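Local coordinates for protein 33 kDa chaperonin (Thermotoga maritima, PDB 1VQ0) that probably acts as a redox-regulated chaperone that keeps heat-unfolded and oxidatively damaged proteins from aggregating irreversibly, at residues I28-E33 and A217-V222; Q194-M199 and F227-G232; S211-E216 and L223-G228. All blocks are in the same frame, centred on the assembly; numbering follows the deposited sequence.

Contact 1 (I28-E33 and A217-V222); sequences IVRMRE and AEPLDV
Apolar helix-on-sheet packing joins these segments: the first turn of helix 219-227 rests on the end of strand 24-30, inside the large mixed sheet of the Hsp33 fold. Ile28 and Pro219 bear most of it. Ile28 holds CG1 anti to its own backbone N (chi1 -175°), which carries CD1 out to the helix, where it sits 3.6 Å from the carbonyl O of Pro219. The same methyl also meets Val222, three residues further on, CD1 to CG1 being 3.7 Å. The other branch of Ile28, CG2, lies against CB of the proline ring at 4.0 Å, and the two side chains cross at about a right angle. Strand 24-30 runs between strands 13-19 and 176-187; Tyr15 on the first of these touches both Ile28 and Pro219, while Leu223 continues the helix face over Ile28. Val29, facing the reverse side of the sheet, packs on helix 46-62. Glu218 is the N-cap, and its O accepts a bond from Val222 N at 2.9 Å, closing the first turn. At the more open end the aliphatic part of Arg30 crosses the proline ring, with CG 4.2 Å from Pro219 CG.

Contact 2 (Q194-M199 and F227-G232); sequences QEKVEM and FGEKVG
Met199 reaches from helix 194-205 to the spot where helix 219-227 ends, and it meets backbone there. Its CB points at the other segment but touches nothing of it. CG, anti to the backbone N (chi1 -180°), carries the chain straight out from the helix and is still 5.2 Å from the carbonyl O of Phe227. Bends at the next two torsions then lay the thioether against that carbonyl: SD comes to 3.7 Å from Phe227 O, and the terminal methyl CE closes to 3.2 Å from the same oxygen. Met199 CE also lies 3.6 Å from Phe227 C and approaches Gly228 N at 4.3 Å, so the thioether end sits beside the peptide that links the two residues. This is a van der Waals contact between the thioether end of Met199 and main chain. The Phe227 side chain points away from segment 194-199 and packs on Met19, on Val185 and, further along the same helix as Met199, on Ile200.

One turn earlier, Lys196 reaches toward Glu229 alongside. Its NZ stops 4.3 Å from Glu229 OE1, too far for a salt bridge, although the opposite charges should still attract weakly. Both side chains also touch Phe20. What Met199 leans on is a helix C-terminus closed by glycine: Gly228, with phi of 81°, is the first residue to leave helical geometry and turns the chain into the loop that leads to strand 235-241.

Contact 3 (S211-E216 and L223-G228); sequences SKLFQE and LERIFG
Arg225 sets CG beside its backbone N (chi1 -61°) and bends at the next two bonds, which swings the guanidinium off helix 219-227 toward Leu213. Leu213 answers with CG anti to its backbone N (chi1 177°), extending the isobutyl group to meet it, and the two side chains slide past each other in opposite directions. The CD1 methyl of Leu213 lies over one face of the guanidinium, nearest to Arg225 NH2 at 3.3 Å and 3.8 Å from CZ. It sits on the flat face, where no N-H points; the N-H bonds lie in the plane. Near that plane, at the edge of the group, Glu216 OE1 stands 4.4 Å from Arg225 NH2, a loose pairing of opposite charges without direct contact. Within the same segment as Glu216, Gln215 NE2 donates to Ser211 O at 2.7 Å, nearly straight (171°). The contact joins two helices consecutive in the chain: helix 210-213 leads through Ala217, also touched by Arg225, into helix 219-227. On the sheet side of helix 219-227, Ile226 packs on Phe183 and Val185 of strand 176-187 and on Ile204 of helix 194-205, whereas Phe214 lies on strand 24-30.

In the fold
Contact 1 is the buried one, apolar packing of helix 219-227 on the sheet, while contact 2 is a surface contact whose centre lies about 28 Å from the centre of the chain, and contact 3 is partly buried between them. Contacts 1 and 3 use successive parts of helix 219-227, their centres about 8 Å apart; Phe214 lies against Arg30, and Leu213 CD2 comes 3.8 Å from Val222 CG1. Contacts 2 and 3 share Phe227 and Gly228, where that helix ends. Chemistry follows depth: contact 1 is mostly hydrocarbon, with one methyl on a backbone carbonyl, but toward solvent contacts 2 and 3 each add an opposite-charge pair just beyond salt-bridge distance.

Contact 1 (I28-E33 and A217-V222)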
ATOM      1  N   ILE A  28       7.808  25.046   5.037  1.00 31.58           N
ATOM      2  CA  ILE A  28       8.269  25.237   6.430  1.00 31.50           C
ATOM      3  C   ILE A  28       7.084  25.737   7.268  1.00 30.93           C
ATOM      4  O   ILE A  28       6.277  26.563   6.829  1.00 29.45           O
ATOM      5  CB  ILE A  28       9.481  26.216   6.515  1.00 31.81           C
ATOM      6  CG1 ILE A  28      10.033  26.322   7.931  1.00 30.53           C
ATOM      7  CG2 ILE A  28       9.075  27.635   6.044  1.00 33.08           C
ATOM      8  CD1 ILE A  28      11.482  26.860   8.004  1.00 29.66           C
ATOM      9  N   VAL A  29       6.951  25.191   8.451  1.00 30.92           N
ATOM     10  CA  VAL A  29       5.682  25.332   9.207  1.00 30.74           C
ATOM     11  C   VAL A  29       6.011  25.613  10.666  1.00 30.53           C
ATOM     12  O   VAL A  29       6.961  25.063  11.213  1.00 29.91           O
ATOM     13  CB  VAL A  29       4.719  24.118   9.023  1.00 31.04           C
ATOM     14  CG1 VAL A  29       5.183  22.862   9.787  1.00 32.67           C
ATOM     15  CG2 VAL A  29       3.289  24.489   9.413  1.00 31.18           C
ATOM     16  N   ARG A  30       5.279  26.550  11.236  1.00 29.71           N
ATOM     17  CA  ARG A  30       5.259  26.763  12.672  1.00 31.61           C
ATOM     18  C   ARG A  30       3.820  26.545  13.123  1.00 30.12           C
ATOM     19  O   ARG A  30       2.905  27.286  12.724  1.00 27.54           O
ATOM     20  CB  ARG A  30       5.658  28.194  13.011  1.00 32.32           C
ATOM     21  CG  ARG A  30       7.130  28.507  12.781  1.00 39.54           C
ATOM     22  CD  ARG A  30       7.984  28.371  14.004  1.00 47.17           C
ATOM     23  NE  ARG A  30       8.279  29.670  14.601  1.00 52.64           N
ATOM     24  CZ  ARG A  30       8.529  29.906  15.886  1.00 56.66           C
ATOM     25  NH1 ARG A  30       8.504  28.932  16.793  1.00 53.98           N
ATOM     26  NH2 ARG A  30       8.751  31.168  16.271  1.00 59.45           N
ATOM     27  N   MET A  31       3.631  25.571  13.976  1.00 27.48           N
ATOM     28  CA  MET A  31       2.297  25.186  14.324  1.00 30.03           C
ATOM     29  C   MET A  31       2.093  24.666  15.758  1.00 30.98           C
ATOM     30  O   MET A  31       1.315  23.728  15.975  1.00 30.43           O
ATOM     31  CB  MET A  31       1.789  24.175  13.278  1.00 29.76           C
ATOM     32  CG  MET A  31       2.662  22.886  13.088  1.00 30.07           C
ATOM     33  SD  MET A  31       2.025  21.839  11.778  1.00 34.05           S
ATOM     34  CE  MET A  31       0.875  20.965  12.711  1.00 24.90           C
ATOM     35  N   ARG A  32       2.741  25.315  16.717  1.00 33.28           N
ATOM     36  CA  ARG A  32       2.531  24.990  18.114  1.00 36.02           C
ATOM     37  C   ARG A  32       1.067  25.011  18.543  1.00 35.92           C
ATOM     38  O   ARG A  32       0.639  24.119  19.308  1.00 37.26           O
ATOM     39  CB  ARG A  32       3.417  25.801  19.053  1.00 36.89           C
ATOM     40  CG  ARG A  32       3.053  27.162  19.303  1.00 41.05           C
ATOM     41  CD  ARG A  32       3.761  27.705  20.514  1.00 41.45           C
ATOM     42  NE  ARG A  32       3.370  29.078  20.797  1.00 45.60           N
ATOM     43  CZ  ARG A  32       3.999  29.879  21.645  1.00 48.58           C
ATOM     44  NH1 ARG A  32       5.067  29.472  22.335  1.00 50.71           N
ATOM     45  NH2 ARG A  32       3.563  31.106  21.812  1.00 52.20           N
ATOM     46  N   GLU A  33       0.300  25.965  18.033  1.00 34.18           N
ATOM     47  CA  GLU A  33      -1.116  26.063  18.381  1.00 34.70           C
ATOM     48  C   GLU A  33      -1.914  24.826  17.968  1.00 32.67           C
ATOM     49  O   GLU A  33      -2.766  24.350  18.696  1.00 33.00           O
ATOM     50  CB  GLU A  33      -1.734  27.294  17.699  1.00 36.39           C
ATOM     51  CG  GLU A  33      -1.500  28.572  18.481  1.00 44.27           C
ATOM     52  CD  GLU A  33      -2.365  29.746  18.010  1.00 55.48           C
ATOM     53  OE1 GLU A  33      -3.561  29.538  17.665  1.00 59.81           O
ATOM     54  OE2 GLU A  33      -1.842  30.892  18.013  1.00 61.17           O
ATOM     55  N   ALA A 217      15.909  31.316  14.704  1.00 45.59           N
ATOM     56  CA  ALA A 217      15.777  31.790  13.321  1.00 43.88           C
ATOM     57  C   ALA A 217      14.333  31.856  12.838  1.00 42.57           C
ATOM     58  O   ALA A 217      13.548  30.945  13.096  1.00 41.37           O
ATOM     59  CB  ALA A 217      16.591  30.914  12.400  1.00 43.83           C
ATOM     60  N   GLU A 218      14.003  32.934  12.135  1.00 41.06           N
ATOM     61  CA  GLU A 218      12.729  33.058  11.466  1.00 41.29           C
ATOM     62  C   GLU A 218      12.667  32.024  10.339  1.00 39.63           C
ATOM     63  O   GLU A 218      13.708  31.599   9.854  1.00 39.13           O
ATOM     64  CB  GLU A 218      12.559  34.466  10.889  1.00 42.40           C
ATOM     65  CG  GLU A 218      12.373  35.595  11.917  1.00 47.87           C
ATOM     66  CD  GLU A 218      11.511  35.159  13.096  1.00 52.60           C
ATOM     67  OE1 GLU A 218      10.292  35.002  12.920  1.00 51.10           O
ATOM     68  OE2 GLU A 218      12.059  34.930  14.196  1.00 57.84           O
ATOM     69  N   PRO A 219      11.473  31.582   9.947  1.00 38.54           N
ATOM     70  CA  PRO A 219      11.331  30.601   8.869  1.00 37.90           C
ATOM     71  C   PRO A 219      12.059  30.958   7.565  1.00 37.00           C
ATOM     72  O   PRO A 219      12.667  30.102   6.947  1.00 36.37           O
ATOM     73  CB  PRO A 219       9.812  30.569   8.661  1.00 38.62           C
ATOM     74  CG  PRO A 219       9.289  30.779  10.027  1.00 38.42           C
ATOM     75  CD  PRO A 219      10.155  31.908  10.523  1.00 39.02           C
ATOM     76  N   LEU A 220      12.033  32.220   7.171  1.00 36.25           N
ATOM     77  CA  LEU A 220      12.655  32.596   5.896  1.00 37.14           C
ATOM     78  C   LEU A 220      14.178  32.587   5.945  1.00 36.22           C
ATOM     79  O   LEU A 220      14.837  32.395   4.920  1.00 34.43           O
ATOM     80  CB  LEU A 220      12.167  33.980   5.428  1.00 37.53           C
ATOM     81  CG  LEU A 220      10.746  34.045   4.843  1.00 40.90           C
ATOM     82  CD1 LEU A 220      10.388  35.475   4.531  1.00 41.68           C
ATOM     83  CD2 LEU A 220      10.614  33.220   3.602  1.00 44.40           C
ATOM     84  N   ASP A 221      14.719  32.879   7.128  1.00 36.25           N
ATOM     85  CA  ASP A 221      16.153  32.865   7.366  1.00 35.88           C
ATOM     86  C   ASP A 221      16.598  31.402   7.436  1.00 35.44           C
ATOM     87  O   ASP A 221      17.604  31.031   6.844  1.00 36.43           O
ATOM     88  CB  ASP A 221      16.477  33.606   8.655  1.00 36.45           C
ATOM     89  CG  ASP A 221      16.014  35.072   8.627  1.00 39.61           C
ATOM     90  OD1 ASP A 221      15.996  35.682   7.539  1.00 44.19           O
ATOM     91  OD2 ASP A 221      15.648  35.699   9.641  1.00 44.82           O
ATOM     92  N   VAL A 222      15.824  30.558   8.105  1.00 33.41           N
ATOM     93  CA  VAL A 222      16.095  29.111   8.029  1.00 33.77           C
ATOM     94  C   VAL A 222      16.203  28.610   6.565  1.00 33.07           C
ATOM     95  O   VAL A 222      17.051  27.809   6.234  1.00 33.81           O
ATOM     96  CB  VAL A 222      15.005  28.276   8.737  1.00 33.47           C
ATOM     97  CG1 VAL A 222      15.180  26.755   8.458  1.00 33.22           C
ATOM     98  CG2 VAL A 222      15.025  28.499  10.228  1.00 35.56           C
TER

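Contact 2 (Q194-M199 and F227-G232)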
ATOM      1  N   GLN A 194      24.164  18.316  -9.532  1.00 45.55           N
ATOM      2  CA  GLN A 194      24.652  17.550  -8.358  1.00 46.33           C
ATOM      3  C   GLN A 194      25.257  18.421  -7.263  1.00 45.88           C
ATOM      4  O   GLN A 194      25.150  18.083  -6.070  1.00 45.34           O
ATOM      5  CB  GLN A 194      25.672  16.452  -8.747  1.00 47.04           C
ATOM      6  CG  GLN A 194      25.079  15.071  -8.948  1.00 50.33           C
ATOM      7  CD  GLN A 194      24.495  14.486  -7.664  1.00 57.87           C
ATOM      8  OE1 GLN A 194      25.225  14.291  -6.676  1.00 60.85           O
ATOM      9  NE2 GLN A 194      23.177  14.209  -7.668  1.00 60.85           N
ATOM     10  N   GLU A 195      25.858  19.539  -7.668  1.00 45.36           N
ATOM     11  CA  GLU A 195      26.403  20.531  -6.733  1.00 45.62           C
ATOM     12  C   GLU A 195      25.330  21.290  -5.924  1.00 44.72           C
ATOM     13  O   GLU A 195      25.552  21.585  -4.743  1.00 45.05           O
ATOM     14  CB  GLU A 195      27.339  21.528  -7.473  1.00 45.74           C
ATOM     15  N   LYS A 196      24.188  21.613  -6.545  1.00 43.14           N
ATOM     16  CA  LYS A 196      23.037  22.118  -5.781  1.00 42.36           C
ATOM     17  C   LYS A 196      22.533  21.017  -4.815  1.00 41.36           C
ATOM     18  O   LYS A 196      22.261  21.306  -3.655  1.00 39.86           O
ATOM     19  CB  LYS A 196      21.886  22.621  -6.678  1.00 42.28           C
ATOM     20  CG  LYS A 196      22.116  23.973  -7.343  1.00 45.40           C
ATOM     21  CD  LYS A 196      22.494  25.065  -6.310  1.00 49.75           C
ATOM     22  CE  LYS A 196      22.937  26.399  -6.965  1.00 53.21           C
ATOM     23  NZ  LYS A 196      23.879  27.208  -6.082  1.00 53.18           N
ATOM     24  N   VAL A 197      22.435  19.777  -5.302  1.00 40.50           N
ATOM     25  CA  VAL A 197      22.005  18.635  -4.478  1.00 41.45           C
ATOM     26  C   VAL A 197      22.916  18.543  -3.237  1.00 41.57           C
ATOM     27  O   VAL A 197      22.439  18.520  -2.088  1.00 38.30           O
ATOM     28  CB  VAL A 197      22.050  17.302  -5.291  1.00 41.69           C
ATOM     29  CG1 VAL A 197      21.905  16.101  -4.409  1.00 43.66           C
ATOM     30  CG2 VAL A 197      20.997  17.287  -6.404  1.00 41.74           C
ATOM     31  N   GLU A 198      24.230  18.561  -3.499  1.00 42.43           N
ATOM     32  CA  GLU A 198      25.274  18.416  -2.464  1.00 43.37           C
ATOM     33  C   GLU A 198      25.266  19.534  -1.430  1.00 42.97           C
ATOM     34  O   GLU A 198      25.427  19.279  -0.237  1.00 43.31           O
ATOM     35  CB  GLU A 198      26.668  18.311  -3.110  1.00 43.31           C
ATOM     36  CG  GLU A 198      27.119  16.865  -3.269  1.00 47.27           C
ATOM     37  CD  GLU A 198      28.158  16.640  -4.364  1.00 49.88           C
ATOM     38  OE1 GLU A 198      29.025  17.527  -4.625  1.00 50.12           O
ATOM     39  OE2 GLU A 198      28.098  15.542  -4.958  1.00 50.50           O
ATOM     40  N   MET A 199      25.099  20.765  -1.913  1.00 42.81           N
ATOM     41  CA  MET A 199      25.051  21.966  -1.069  1.00 42.28           C
ATOM     42  C   MET A 199      23.814  22.003  -0.173  1.00 42.55           C
ATOM     43  O   MET A 199      23.911  22.316   1.015  1.00 42.30           O
ATOM     44  CB  MET A 199      25.062  23.200  -1.963  1.00 42.31           C
ATOM     45  CG  MET A 199      25.018  24.519  -1.225  1.00 41.32           C
ATOM     46  SD  MET A 199      24.070  25.720  -2.120  1.00 43.15           S
ATOM     47  CE  MET A 199      22.488  25.040  -1.918  1.00 38.00           C
ATOM     48  N   PHE A 227      19.374  26.972   1.339  1.00 32.71           N
ATOM     49  CA  PHE A 227      19.585  27.095  -0.094  1.00 32.98           C
ATOM     50  C   PHE A 227      20.818  27.860  -0.453  1.00 33.24           C
ATOM     51  O   PHE A 227      21.138  27.980  -1.641  1.00 34.22           O
ATOM     52  CB  PHE A 227      18.351  27.713  -0.750  1.00 32.56           C
ATOM     53  CG  PHE A 227      17.211  26.787  -0.776  1.00 33.01           C
ATOM     54  CD1 PHE A 227      17.228  25.689  -1.631  1.00 35.40           C
ATOM     55  CD2 PHE A 227      16.167  26.914   0.140  1.00 32.70           C
ATOM     56  CE1 PHE A 227      16.199  24.778  -1.620  1.00 32.79           C
ATOM     57  CE2 PHE A 227      15.122  26.032   0.142  1.00 31.22           C
ATOM     58  CZ  PHE A 227      15.132  24.949  -0.730  1.00 32.88           C
ATOM     59  N   GLY A 228      21.502  28.395   0.561  1.00 33.92           N
ATOM     60  CA  GLY A 228      22.769  29.153   0.343  1.00 34.42           C
ATOM     61  C   GLY A 228      22.572  30.587  -0.100  1.00 34.51           C
ATOM     62  O   GLY A 228      23.482  31.340  -0.042  1.00 35.53           O
ATOM     63  N   GLU A 229      21.360  30.924  -0.528  1.00 35.37           N
ATOM     64  CA  GLU A 229      20.902  32.264  -0.861  1.00 35.18           C
ATOM     65  C   GLU A 229      19.467  32.422  -0.320  1.00 34.84           C
ATOM     66  O   GLU A 229      18.833  31.435   0.040  1.00 35.53           O
ATOM     67  CB  GLU A 229      20.907  32.443  -2.377  1.00 35.37           C
ATOM     68  CG  GLU A 229      19.851  31.621  -3.097  1.00 38.19           C
ATOM     69  CD  GLU A 229      20.301  31.090  -4.440  1.00 39.69           C
ATOM     70  OE1 GLU A 229      21.060  30.085  -4.458  1.00 40.01           O
ATOM     71  OE2 GLU A 229      19.867  31.673  -5.456  1.00 38.70           O
ATOM     72  N   LYS A 230      18.956  33.643  -0.279  1.00 34.14           N
ATOM     73  CA  LYS A 230      17.562  33.895   0.063  1.00 34.44           C
ATOM     74  C   LYS A 230      16.612  33.268  -0.965  1.00 34.16           C
ATOM     75  O   LYS A 230      16.914  33.161  -2.147  1.00 33.33           O
ATOM     76  CB  LYS A 230      17.252  35.394   0.191  1.00 34.95           C
ATOM     77  CG  LYS A 230      17.606  35.984   1.569  1.00 37.62           C
ATOM     78  CD  LYS A 230      17.674  37.514   1.549  1.00 37.94           C
ATOM     79  CE  LYS A 230      18.401  38.113   2.785  1.00 37.65           C
ATOM     80  NZ  LYS A 230      18.979  39.441   2.421  1.00 39.77           N
ATOM     81  N   VAL A 231      15.448  32.839  -0.499  1.00 34.30           N
ATOM     82  CA  VAL A 231      14.475  32.268  -1.428  1.00 34.21           C
ATOM     83  C   VAL A 231      13.811  33.410  -2.192  1.00 33.82           C
ATOM     84  O   VAL A 231      14.013  34.564  -1.871  1.00 31.35           O
ATOM     85  CB  VAL A 231      13.439  31.361  -0.743  1.00 33.98           C
ATOM     86  CG1 VAL A 231      14.118  30.102  -0.257  1.00 34.09           C
ATOM     87  CG2 VAL A 231      12.635  32.082   0.385  1.00 35.00           C
ATOM     88  N   GLY A 232      13.040  33.045  -3.199  1.00 33.99           N
ATOM     89  CA  GLY A 232      12.320  33.982  -4.004  1.00 34.98           C
ATOM     90  C   GLY A 232      10.885  34.081  -3.540  1.00 35.68           C
ATOM     91  O   GLY A 232      10.627  34.353  -2.365  1.00 35.94           O
TER

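Contact 3 (S211-E216 and L223-G228)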
ATOM      1  N   SER A 211      13.869  22.285  17.544  1.00 43.25           N
ATOM      2  CA  SER A 211      13.686  22.814  18.927  1.00 44.83           C
ATOM      3  C   SER A 211      14.642  23.919  19.252  1.00 44.13           C
ATOM      4  O   SER A 211      14.262  24.917  19.853  1.00 45.11           O
ATOM      5  CB  SER A 211      13.870  21.700  19.980  1.00 45.27           C
ATOM      6  OG  SER A 211      13.059  20.566  19.655  1.00 49.41           O
ATOM      7  N   LYS A 212      15.878  23.730  18.830  1.00 43.27           N
ATOM      8  CA  LYS A 212      16.885  24.762  18.940  1.00 43.58           C
ATOM      9  C   LYS A 212      16.780  25.840  17.802  1.00 43.13           C
ATOM     10  O   LYS A 212      16.694  27.036  18.098  1.00 43.03           O
ATOM     11  CB  LYS A 212      18.268  24.114  19.013  1.00 42.75           C
ATOM     12  CG  LYS A 212      19.346  25.101  19.283  1.00 46.09           C
ATOM     13  CD  LYS A 212      20.725  24.445  19.255  1.00 50.66           C
ATOM     14  CE  LYS A 212      21.852  25.493  19.306  1.00 52.99           C
ATOM     15  NZ  LYS A 212      22.942  25.095  18.355  1.00 54.81           N
ATOM     16  N   LEU A 213      16.760  25.407  16.531  1.00 42.66           N
ATOM     17  CA  LEU A 213      16.782  26.316  15.366  1.00 42.23           C
ATOM     18  C   LEU A 213      15.596  27.326  15.365  1.00 41.99           C
ATOM     19  O   LEU A 213      15.743  28.511  15.057  1.00 40.98           O
ATOM     20  CB  LEU A 213      16.785  25.471  14.066  1.00 42.29           C
ATOM     21  CG  LEU A 213      16.740  26.169  12.693  1.00 41.49           C
ATOM     22  CD1 LEU A 213      17.941  27.101  12.547  1.00 41.43           C
ATOM     23  CD2 LEU A 213      16.681  25.200  11.546  1.00 40.49           C
ATOM     24  N   PHE A 214      14.413  26.835  15.700  1.00 42.68           N
ATOM     25  CA  PHE A 214      13.213  27.672  15.645  1.00 42.93           C
ATOM     26  C   PHE A 214      13.149  28.706  16.781  1.00 44.94           C
ATOM     27  O   PHE A 214      12.412  29.696  16.661  1.00 45.76           O
ATOM     28  CB  PHE A 214      11.948  26.798  15.595  1.00 41.82           C
ATOM     29  CG  PHE A 214      11.603  26.310  14.231  1.00 40.40           C
ATOM     30  CD1 PHE A 214      12.591  26.118  13.257  1.00 39.70           C
ATOM     31  CD2 PHE A 214      10.269  26.041  13.894  1.00 39.00           C
ATOM     32  CE1 PHE A 214      12.258  25.665  11.954  1.00 37.57           C
ATOM     33  CE2 PHE A 214       9.932  25.559  12.593  1.00 39.26           C
ATOM     34  CZ  PHE A 214      10.924  25.375  11.627  1.00 34.69           C
ATOM     35  N   GLN A 215      13.925  28.500  17.859  1.00 46.68           N
ATOM     36  CA  GLN A 215      14.164  29.562  18.874  1.00 48.06           C
ATOM     37  C   GLN A 215      15.155  30.661  18.422  1.00 48.21           C
ATOM     38  O   GLN A 215      15.266  31.702  19.054  1.00 47.97           O
ATOM     39  CB  GLN A 215      14.634  28.940  20.200  1.00 48.37           C
ATOM     40  CG  GLN A 215      13.509  28.182  20.883  1.00 51.45           C
ATOM     41  CD  GLN A 215      13.912  27.530  22.199  1.00 54.27           C
ATOM     42  OE1 GLN A 215      13.812  28.167  23.234  1.00 57.37           O
ATOM     43  NE2 GLN A 215      14.357  26.255  22.159  1.00 53.66           N
ATOM     44  N   GLU A 216      15.874  30.410  17.333  1.00 48.88           N
ATOM     45  CA  GLU A 216      16.994  31.264  16.900  1.00 48.97           C
ATOM     46  C   GLU A 216      16.780  31.894  15.541  1.00 47.58           C
ATOM     47  O   GLU A 216      17.477  32.849  15.222  1.00 47.89           O
ATOM     48  CB  GLU A 216      18.282  30.437  16.761  1.00 49.59           C
ATOM     49  CG  GLU A 216      18.931  30.009  18.070  1.00 53.47           C
ATOM     50  CD  GLU A 216      20.008  28.954  17.854  1.00 56.51           C
ATOM     51  OE1 GLU A 216      20.294  28.623  16.651  1.00 57.30           O
ATOM     52  OE2 GLU A 216      20.544  28.464  18.889  1.00 57.20           O
ATOM     53  N   LEU A 223      15.311  29.063   5.701  1.00 32.47           N
ATOM     54  CA  LEU A 223      15.334  28.624   4.304  1.00 31.78           C
ATOM     55  C   LEU A 223      16.587  29.191   3.558  1.00 32.83           C
ATOM     56  O   LEU A 223      17.149  28.530   2.655  1.00 31.70           O
ATOM     57  CB  LEU A 223      14.046  29.063   3.589  1.00 31.04           C
ATOM     58  CG  LEU A 223      12.666  28.573   4.047  1.00 30.01           C
ATOM     59  CD1 LEU A 223      11.556  29.313   3.287  1.00 29.47           C
ATOM     60  CD2 LEU A 223      12.538  27.117   3.858  1.00 33.15           C
ATOM     61  N   GLU A 224      16.981  30.424   3.919  1.00 32.74           N
ATOM     62  CA  GLU A 224      18.195  31.039   3.343  1.00 33.69           C
ATOM     63  C   GLU A 224      19.416  30.189   3.641  1.00 34.38           C
ATOM     64  O   GLU A 224      20.220  29.910   2.763  1.00 34.82           O
ATOM     65  CB  GLU A 224      18.427  32.462   3.845  1.00 32.77           C
ATOM     66  CG  GLU A 224      19.832  32.938   3.515  1.00 33.05           C
ATOM     67  CD  GLU A 224      20.082  34.384   3.836  1.00 32.95           C
ATOM     68  OE1 GLU A 224      19.235  34.998   4.531  1.00 34.32           O
ATOM     69  OE2 GLU A 224      21.145  34.869   3.352  1.00 30.19           O
ATOM     70  N   ARG A 225      19.507  29.771   4.892  1.00 36.84           N
ATOM     71  CA  ARG A 225      20.513  28.806   5.325  1.00 37.88           C
ATOM     72  C   ARG A 225      20.506  27.494   4.541  1.00 36.89           C
ATOM     73  O   ARG A 225      21.579  27.038   4.142  1.00 37.38           O
ATOM     74  CB  ARG A 225      20.348  28.507   6.804  1.00 39.26           C
ATOM     75  CG  ARG A 225      20.523  29.716   7.707  1.00 43.12           C
ATOM     76  CD  ARG A 225      21.343  29.432   8.906  1.00 47.45           C
ATOM     77  NE  ARG A 225      20.642  29.771  10.135  1.00 49.30           N
ATOM     78  CZ  ARG A 225      20.888  29.189  11.302  1.00 49.89           C
ATOM     79  NH1 ARG A 225      21.816  28.229  11.398  1.00 46.74           N
ATOM     80  NH2 ARG A 225      20.209  29.558  12.384  1.00 52.45           N
ATOM     81  N   ILE A 226      19.332  26.880   4.329  1.00 34.29           N
ATOM     82  CA  ILE A 226      19.265  25.695   3.456  1.00 33.49           C
ATOM     83  C   ILE A 226      19.796  25.898   2.001  1.00 33.82           C
ATOM     84  O   ILE A 226      20.557  25.067   1.484  1.00 34.60           O
ATOM     85  CB  ILE A 226      17.841  25.132   3.407  1.00 33.38           C
ATOM     86  CG1 ILE A 226      17.455  24.537   4.780  1.00 32.34           C
ATOM     87  CG2 ILE A 226      17.747  24.036   2.345  1.00 33.26           C
ATOM     88  CD1 ILE A 226      15.983  24.317   5.011  1.00 33.45           C
ATOM     89  N   PHE A 227      19.374  26.972   1.339  1.00 32.71           N
ATOM     90  CA  PHE A 227      19.585  27.095  -0.094  1.00 32.98           C
ATOM     91  C   PHE A 227      20.818  27.860  -0.453  1.00 33.24           C
ATOM     92  O   PHE A 227      21.138  27.980  -1.641  1.00 34.22           O
ATOM     93  CB  PHE A 227      18.351  27.713  -0.750  1.00 32.56           C
ATOM     94  CG  PHE A 227      17.211  26.787  -0.776  1.00 33.01           C
ATOM     95  CD1 PHE A 227      17.228  25.689  -1.631  1.00 35.40           C
ATOM     96  CD2 PHE A 227      16.167  26.914   0.140  1.00 32.70           C
ATOM     97  CE1 PHE A 227      16.199  24.778  -1.620  1.00 32.79           C
ATOM     98  CE2 PHE A 227      15.122  26.032   0.142  1.00 31.22           C
ATOM     99  CZ  PHE A 227      15.132  24.949  -0.730  1.00 32.88           C
ATOM    100  N   GLY A 228      21.502  28.395   0.561  1.00 33.92           N
ATOM    101  CA  GLY A 228      22.769  29.153   0.343  1.00 34.42           C
ATOM    102  C   GLY A 228      22.572  30.587  -0.100  1.00 34.51           C
ATOM    103  O   GLY A 228      23.482  31.340  -0.042  1.00 35.53           O
TER